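Local coordinates for periplasmic cell division protein (SufI) (Aquifex aeolicus, PDB 6SYY) that probably works as a copper-dependent oxidase of the multicopper oxidase family, built around four bound copper ions and a bound oxygen species, at residues G392-R397 against N435-I440; Q461-S466 against R490-M495; A67-L72 against D81-E86. One frame throughout, in Å; residues are numbered along the deposited sequence.

In the fold
From the N terminus, interaction 3 comes first: 67-72 and 81-86 are the arms of a hairpin, with eight residues between them. Much later, interaction 1 closes a loop of 37 residues, and interaction 2 follows it with a loop of 23. The three loops lie in series along the chain; none nests in or crosses another. Interactions 1 and 2 belong to a single sheet, where 437-445 and 488-495 are neighbours and V439 O meets V493 N at 2.8 Å, so 394-402 is joined through them to the outer strand 461-465. Interaction 3 lies on the opposite side of the chain's centre, its centre about 42 Å from that of interaction 1, in the N-terminal multicopper oxidase region.

Interaction 1. Residues G392-R397 against N435-I440; sequences GAQVQR and NGDVVI
Q394 O takes the shortest bond of the pairing, from I440 N at 2.7 Å with a fairly straight N-H (158°), and the CA-H of V439 makes a weaker contact with the same oxygen, its CA 3.2 Å from Q394 O. The pattern repeats one step on at I440 O, which accepts from Q396 N at 2.8 Å and receives the CA-H of V395. With the longer bond from Q394 N to V438 O (3.2 Å), this is the alternation of parallel strands, in which Q394 sits opposite V439 and V395 opposite I440. The short strand axes diverge by 43°, a strong twist.

Q394 and V439 share one face, V395 and I440 the other. A393, small and just before the strand, turns its CB toward the partner, against V438 CG1 at 3.8 Å and I440 CG1 at 4.2 Å. V439 has CG1 anti to its backbone N (chi1 -177°), which puts that methyl 3.9 Å from Q396 CB; here only the aliphatic root of the glutamine is used. Beta-branched valine and isoleucine fit such extended backbones well.

On the V439 face, Q433 of strand 432-433 lies against Q394, Q396 and V439, while T390 touches I440 and I388 touches V438. Strand 437-445 is an inner strand, with 394-402 along one edge and 488-495 along the other.

Interaction 2. Residues Q461-S466 against R490-M495; sequences QVLERS and RIAVDM
The guanidinium of R490 has L463 CD1 over one face, 4.2 Å from NH2, and E464 OE1 near its edge. That oxygen takes a salt bridge from R490 NH1 at 2.9 Å, although the fit is skewed: the carboxylate is turned 78° against the guanidinium, is met on its anti side, and the N-H...O angle is only 134°. E464 reaches there as an extended chain, whereas R490 bends at its third torsion (chi3 68°), which turns NH1 to the carboxylate while L463 CD1 lies loosely over one face. A methionine in place of R490 would probably leave the carboxylate of E464 without its charged mate across the strands.

The backbone explains why L463 and E464 both face R490. R490 O accepts L463 N at 2.6 Å and E464 N at 3.2 Å, the signature of a classic beta bulge, which shifts the antiparallel register by one residue. L463 consequently turns toward the partner strand and sets CD2 4.0 Å from A492 CB, where the single methyl of alanine lets the branched tip come close. Ahead of the bulge, Q461 and A492 form a hydrogen-bonded pair. On the opposite face of the sheet from R490, V462 CG2 meets I491 CG2 at 4.1 Å, two branched apolar residues in a buried layer.

That layer faces strand 480-483 of the other sheet, where V481 touches V462. I491 lies about 9 Å, side chain to side chain, from the copper ligand H454. Within its own sheet, 461-465 is an outermost strand, and 488-495 separates it from 437-445, whose I440 also touches L463 and R490.

Interaction 3. Residues A67-L72 against D81-E86; sequences AKWTTL and DMLVYE
W69 and L83 make the tight part of this pairing: L83 CD2 sits over one face of the indole, 3.6 Å from the centroid of its five-membered ring and 12° off the ring normal, a CH-pi contact. The same methyl is 3.5 Å from W69 CE2. The flat tryptophan and branched leucine complement each other, the one offering a broad face, the other a branched end whose CD2 lies over the five-membered ring while CG borders the six-membered one. On this side A67 CB also packs against Y85 CE1 at 3.9 Å, a small residue accommodating a large ring.

The backbones form an antiparallel beta hairpin in the N-terminal cupredoxin-like region. K68 with V84 and T70 with M82 are hydrogen-bonded pairs, each closed by two N-H...O bonds; A67-Y85, W69-L83 and T71-D81 alternate with them. The hairpin's Y85 has its side chain about 5 Å from that of the copper ligand H159 and about 7 Å from that of H118, and strand 102-110 extends the sheet beside 63-72.

On the other face V84, T70 and M82 pack, with L72 reaching in from the end of its strand. V84 CG2 meets T70 CG2 at 3.8 Å, and L72 CD1 touches both M82 SD and V84 CG1, each at 3.9 Å. Here too K68, its chain extended beyond CG, carries NZ 3.0 Å from E86 OE1 on the syn side of that carboxylate, in a salt bridge, and NZ also bonds the hydroxyl of Y91. Contact thins toward the solvent-exposed end of the pairing, where T71 and D81 run side by side and T71 offers D81 OD1 only its methyl CG2.

Interaction 1. Residues G392-R397 against N435-I440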
# COMPACT_ATOMS: atom_id res chain seq x y z
N GLY A 392 -3.53 -7.90 29.63
CA GLY A 392 -4.97 -7.84 29.78
C GLY A 392 -5.74 -7.46 28.54
O GLY A 392 -6.89 -7.01 28.64
N ALA A 393 -5.15 -7.62 27.36
CA ALA A 393 -5.83 -7.30 26.12
C ALA A 393 -6.77 -8.43 25.71
O ALA A 393 -6.55 -9.60 26.03
CB ALA A 393 -4.81 -7.06 25.01
N GLN A 394 -7.83 -8.06 25.00
CA GLN A 394 -8.73 -9.05 24.44
C GLN A 394 -8.09 -9.68 23.21
O GLN A 394 -7.40 -9.01 22.43
CB GLN A 394 -10.07 -8.43 24.06
CG GLN A 394 -10.83 -7.82 25.23
CD GLN A 394 -12.18 -7.28 24.81
OE1 GLN A 394 -12.74 -7.69 23.79
NE2 GLN A 394 -12.71 -6.34 25.59
N VAL A 395 -8.31 -10.98 23.03
CA VAL A 395 -7.84 -11.71 21.86
C VAL A 395 -9.01 -11.91 20.91
O VAL A 395 -10.11 -12.29 21.33
CB VAL A 395 -7.21 -13.05 22.26
CG1 VAL A 395 -6.73 -13.79 21.01
CG2 VAL A 395 -6.07 -12.84 23.23
N GLN A 396 -8.77 -11.65 19.63
CA GLN A 396 -9.75 -11.88 18.58
C GLN A 396 -9.08 -12.79 17.56
O GLN A 396 -8.15 -12.37 16.86
CB GLN A 396 -10.19 -10.56 17.95
CG GLN A 396 -11.61 -10.56 17.43
CD GLN A 396 -12.63 -10.81 18.52
OE1 GLN A 396 -12.90 -9.94 19.35
NE2 GLN A 396 -13.19 -12.01 18.54
N ARG A 397 -9.54 -14.04 17.47
CA ARG A 397 -8.95 -15.00 16.54
C ARG A 397 -9.67 -14.92 15.21
O ARG A 397 -10.89 -15.13 15.13
CB ARG A 397 -9.00 -16.42 17.09
CG ARG A 397 -8.49 -17.44 16.09
CD ARG A 397 -8.27 -18.78 16.74
NE ARG A 397 -9.48 -19.25 17.41
CZ ARG A 397 -9.49 -20.24 18.30
NH1 ARG A 397 -8.36 -20.85 18.62
NH2 ARG A 397 -10.63 -20.61 18.86
N ASN A 435 -14.05 1.90 22.46
CA ASN A 435 -12.98 2.85 22.16
C ASN A 435 -11.90 2.77 23.23
O ASN A 435 -12.18 2.85 24.43
CB ASN A 435 -13.55 4.26 22.06
CG ASN A 435 -12.55 5.26 21.50
OD1 ASN A 435 -11.45 4.89 21.09
ND2 ASN A 435 -12.94 6.53 21.46
N GLY A 436 -10.65 2.61 22.79
CA GLY A 436 -9.54 2.46 23.69
C GLY A 436 -9.15 1.03 24.01
O GLY A 436 -8.13 0.81 24.67
N ASP A 437 -9.93 0.04 23.55
CA ASP A 437 -9.57 -1.35 23.78
C ASP A 437 -8.27 -1.69 23.08
O ASP A 437 -8.06 -1.33 21.92
CB ASP A 437 -10.68 -2.28 23.28
CG ASP A 437 -11.87 -2.34 24.21
OD1 ASP A 437 -11.84 -1.67 25.27
OD2 ASP A 437 -12.84 -3.06 23.89
N VAL A 438 -7.39 -2.39 23.79
CA VAL A 438 -6.26 -3.06 23.17
C VAL A 438 -6.70 -4.47 22.80
O VAL A 438 -7.24 -5.20 23.64
CB VAL A 438 -5.04 -3.08 24.10
CG1 VAL A 438 -3.88 -3.78 23.41
CG2 VAL A 438 -4.65 -1.67 24.49
N VAL A 439 -6.49 -4.84 21.54
CA VAL A 439 -6.90 -6.14 21.03
C VAL A 439 -5.70 -6.80 20.38
O VAL A 439 -4.97 -6.17 19.62
CB VAL A 439 -8.05 -6.01 20.01
CG1 VAL A 439 -8.50 -7.39 19.54
CG2 VAL A 439 -9.22 -5.25 20.61
N ILE A 440 -5.49 -8.08 20.69
CA ILE A 440 -4.56 -8.92 19.96
C ILE A 440 -5.36 -9.68 18.92
O ILE A 440 -6.25 -10.47 19.26
CB ILE A 440 -3.81 -9.89 20.89
CG1 ILE A 440 -2.94 -9.11 21.88
CG2 ILE A 440 -2.97 -10.86 20.08
CD1 ILE A 440 -2.18 -10.00 22.85

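Interaction 2. Residues Q461-S466 against R490-M495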
# COMPACT_ATOMS: atom_id res chain seq x y z
N GLN A 461 0.98 -3.35 15.52
CA GLN A 461 2.34 -3.83 15.66
C GLN A 461 2.34 -5.35 15.65
O GLN A 461 1.57 -5.98 16.37
CB GLN A 461 2.98 -3.30 16.95
CG GLN A 461 3.06 -1.79 16.99
CD GLN A 461 3.46 -1.27 18.35
OE1 GLN A 461 3.55 -2.04 19.31
NE2 GLN A 461 3.70 0.03 18.44
N VAL A 462 3.19 -5.92 14.80
CA VAL A 462 3.25 -7.37 14.66
C VAL A 462 3.97 -7.95 15.87
O VAL A 462 5.11 -7.57 16.17
CB VAL A 462 3.96 -7.77 13.36
CG1 VAL A 462 4.10 -9.28 13.28
CG2 VAL A 462 3.19 -7.25 12.16
N LEU A 463 3.31 -8.87 16.57
CA LEU A 463 3.90 -9.47 17.75
C LEU A 463 4.74 -10.70 17.41
O LEU A 463 5.86 -10.84 17.90
CB LEU A 463 2.81 -9.85 18.75
CG LEU A 463 1.98 -8.70 19.29
CD1 LEU A 463 1.02 -9.21 20.35
CD2 LEU A 463 2.87 -7.61 19.85
N GLU A 464 4.21 -11.59 16.57
CA GLU A 464 4.80 -12.92 16.47
C GLU A 464 4.33 -13.61 15.19
O GLU A 464 3.19 -13.43 14.76
CB GLU A 464 4.41 -13.75 17.70
CG GLU A 464 5.00 -15.14 17.77
CD GLU A 464 4.53 -15.88 19.01
OE1 GLU A 464 3.42 -15.56 19.50
OE2 GLU A 464 5.26 -16.76 19.50
N ARG A 465 5.24 -14.38 14.58
CA ARG A 465 4.93 -15.25 13.45
C ARG A 465 5.24 -16.67 13.87
O ARG A 465 6.29 -16.93 14.46
CB ARG A 465 5.75 -14.89 12.20
CG ARG A 465 5.87 -13.40 11.90
CD ARG A 465 6.51 -13.19 10.53
NE ARG A 465 5.62 -13.64 9.47
CZ ARG A 465 4.85 -12.83 8.74
NH1 ARG A 465 4.87 -11.52 8.94
NH2 ARG A 465 4.06 -13.34 7.81
N SER A 466 4.33 -17.60 13.57
CA SER A 466 4.54 -18.97 13.98
C SER A 466 5.60 -19.67 13.15
O SER A 466 6.16 -20.68 13.59
CB SER A 466 3.24 -19.76 13.91
OG SER A 466 2.79 -19.86 12.57
N ARG A 490 0.33 -12.99 15.10
CA ARG A 490 -0.32 -12.24 16.17
C ARG A 490 0.07 -10.77 16.07
O ARG A 490 1.26 -10.44 16.04
CB ARG A 490 0.06 -12.80 17.55
CG ARG A 490 -0.56 -14.17 17.86
CD ARG A 490 0.05 -14.84 19.10
NE ARG A 490 -0.27 -14.14 20.34
CZ ARG A 490 0.62 -13.51 21.10
NH1 ARG A 490 1.90 -13.48 20.75
NH2 ARG A 490 0.24 -12.90 22.22
N ILE A 491 -0.94 -9.90 16.01
CA ILE A 491 -0.72 -8.46 15.95
C ILE A 491 -1.46 -7.81 17.12
O ILE A 491 -2.38 -8.38 17.70
CB ILE A 491 -1.19 -7.84 14.61
CG1 ILE A 491 -2.71 -7.99 14.45
CG2 ILE A 491 -0.46 -8.49 13.44
CD1 ILE A 491 -3.24 -7.33 13.20
N ALA A 492 -1.03 -6.59 17.45
CA ALA A 492 -1.62 -5.82 18.54
C ALA A 492 -2.18 -4.52 17.99
O ALA A 492 -1.48 -3.80 17.27
CB ALA A 492 -0.59 -5.52 19.63
N VAL A 493 -3.43 -4.22 18.34
CA VAL A 493 -4.12 -3.02 17.86
C VAL A 493 -4.60 -2.23 19.07
O VAL A 493 -5.36 -2.75 19.89
CB VAL A 493 -5.30 -3.35 16.93
CG1 VAL A 493 -5.63 -2.16 16.04
CG2 VAL A 493 -5.00 -4.59 16.10
N ASP A 494 -4.18 -0.97 19.16
CA ASP A 494 -4.74 -0.03 20.13
C ASP A 494 -5.87 0.70 19.43
O ASP A 494 -5.63 1.62 18.64
CB ASP A 494 -3.67 0.93 20.65
CG ASP A 494 -4.23 1.93 21.66
OD1 ASP A 494 -5.43 1.86 21.99
OD2 ASP A 494 -3.45 2.78 22.13
N MET A 495 -7.10 0.31 19.72
CA MET A 495 -8.27 0.84 19.01
C MET A 495 -8.82 2.07 19.74
O MET A 495 -9.95 2.09 20.24
CB MET A 495 -9.32 -0.25 18.85
CG MET A 495 -8.85 -1.42 17.99
SD MET A 495 -10.16 -2.59 17.56
CE MET A 495 -9.28 -3.64 16.40

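Interaction 3. Residues A67-L72 against D81-E86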
# COMPACT_ATOMS: atom_id res chain seq x y z
N ALA A 67 -12.13 10.55 -11.01
CA ALA A 67 -11.76 9.33 -11.72
C ALA A 67 -12.40 9.37 -13.10
O ALA A 67 -13.59 9.66 -13.23
CB ALA A 67 -12.21 8.09 -10.96
N LYS A 68 -11.61 9.09 -14.13
CA LYS A 68 -12.12 9.21 -15.49
C LYS A 68 -11.36 8.27 -16.41
O LYS A 68 -10.23 7.85 -16.12
CB LYS A 68 -12.01 10.65 -16.00
CG LYS A 68 -10.58 11.12 -16.26
CD LYS A 68 -10.57 12.42 -17.05
CE LYS A 68 -9.18 12.72 -17.56
NZ LYS A 68 -9.11 13.99 -18.34
N TRP A 69 -12.00 7.94 -17.53
CA TRP A 69 -11.34 7.20 -18.60
C TRP A 69 -10.51 8.14 -19.46
O TRP A 69 -10.90 9.28 -19.72
CB TRP A 69 -12.38 6.49 -19.47
CG TRP A 69 -12.91 5.27 -18.84
CD1 TRP A 69 -14.15 5.10 -18.31
CD2 TRP A 69 -12.22 4.03 -18.66
NE1 TRP A 69 -14.28 3.82 -17.81
CE2 TRP A 69 -13.10 3.15 -18.01
CE3 TRP A 69 -10.93 3.58 -18.98
CZ2 TRP A 69 -12.74 1.84 -17.69
CZ3 TRP A 69 -10.58 2.29 -18.66
CH2 TRP A 69 -11.48 1.43 -18.01
N THR A 70 -9.36 7.64 -19.90
CA THR A 70 -8.46 8.36 -20.79
C THR A 70 -7.57 7.32 -21.48
O THR A 70 -7.79 6.11 -21.35
CB THR A 70 -7.64 9.41 -20.03
OG1 THR A 70 -6.96 10.26 -20.96
CG2 THR A 70 -6.62 8.75 -19.11
N THR A 71 -6.57 7.79 -22.21
CA THR A 71 -5.59 6.93 -22.86
C THR A 71 -4.20 7.37 -22.45
O THR A 71 -3.84 8.54 -22.61
CB THR A 71 -5.72 6.96 -24.38
OG1 THR A 71 -5.57 8.31 -24.83
CG2 THR A 71 -7.07 6.42 -24.81
N LEU A 72 -3.41 6.43 -21.93
CA LEU A 72 -2.03 6.69 -21.52
C LEU A 72 -1.07 5.96 -22.45
O LEU A 72 -1.35 4.86 -22.92
CB LEU A 72 -1.79 6.25 -20.08
CG LEU A 72 -2.61 6.97 -19.01
CD1 LEU A 72 -2.27 6.43 -17.62
CD2 LEU A 72 -2.39 8.47 -19.09
N ASP A 81 -6.08 2.30 -22.93
CA ASP A 81 -7.26 2.80 -22.24
C ASP A 81 -7.12 2.51 -20.75
O ASP A 81 -7.00 1.35 -20.35
CB ASP A 81 -8.52 2.16 -22.80
CG ASP A 81 -8.84 2.62 -24.21
OD1 ASP A 81 -8.06 3.42 -24.77
OD2 ASP A 81 -9.87 2.18 -24.77
N MET A 82 -7.12 3.56 -19.93
CA MET A 82 -6.91 3.41 -18.50
C MET A 82 -7.75 4.42 -17.73
O MET A 82 -8.22 5.42 -18.28
CB MET A 82 -5.43 3.58 -18.13
CG MET A 82 -4.54 2.45 -18.60
SD MET A 82 -2.86 2.63 -17.98
CE MET A 82 -3.14 2.42 -16.23
N LEU A 83 -7.93 4.13 -16.45
CA LEU A 83 -8.55 5.05 -15.51
C LEU A 83 -7.46 5.85 -14.79
O LEU A 83 -6.38 5.33 -14.51
CB LEU A 83 -9.40 4.29 -14.49
CG LEU A 83 -10.71 3.65 -14.96
CD1 LEU A 83 -11.19 2.59 -13.97
CD2 LEU A 83 -11.78 4.71 -15.14
N VAL A 84 -7.75 7.12 -14.50
CA VAL A 84 -6.83 7.96 -13.75
C VAL A 84 -7.63 8.77 -12.75
O VAL A 84 -8.80 9.10 -12.97
CB VAL A 84 -5.99 8.90 -14.64
CG1 VAL A 84 -5.08 8.11 -15.56
CG2 VAL A 84 -6.89 9.83 -15.45
N TYR A 85 -6.99 9.07 -11.62
CA TYR A 85 -7.47 10.11 -10.72
C TYR A 85 -6.90 11.44 -11.20
O TYR A 85 -5.68 11.59 -11.31
CB TYR A 85 -7.04 9.82 -9.28
CG TYR A 85 -7.82 8.73 -8.58
CD1 TYR A 85 -9.20 8.74 -8.54
CD2 TYR A 85 -7.15 7.68 -7.94
CE1 TYR A 85 -9.92 7.74 -7.88
CE2 TYR A 85 -7.85 6.68 -7.29
CZ TYR A 85 -9.23 6.71 -7.26
OH TYR A 85 -9.92 5.71 -6.62
N GLU A 86 -7.78 12.39 -11.52
CA GLU A 86 -7.35 13.71 -11.95
C GLU A 86 -7.47 14.68 -10.78
O GLU A 86 -8.55 14.86 -10.22
CB GLU A 86 -8.16 14.22 -13.14
CG GLU A 86 -7.71 15.62 -13.59
CD GLU A 86 -8.12 15.96 -15.01
OE1 GLU A 86 -8.88 15.19 -15.63
OE2 GLU A 86 -7.67 17.02 -15.51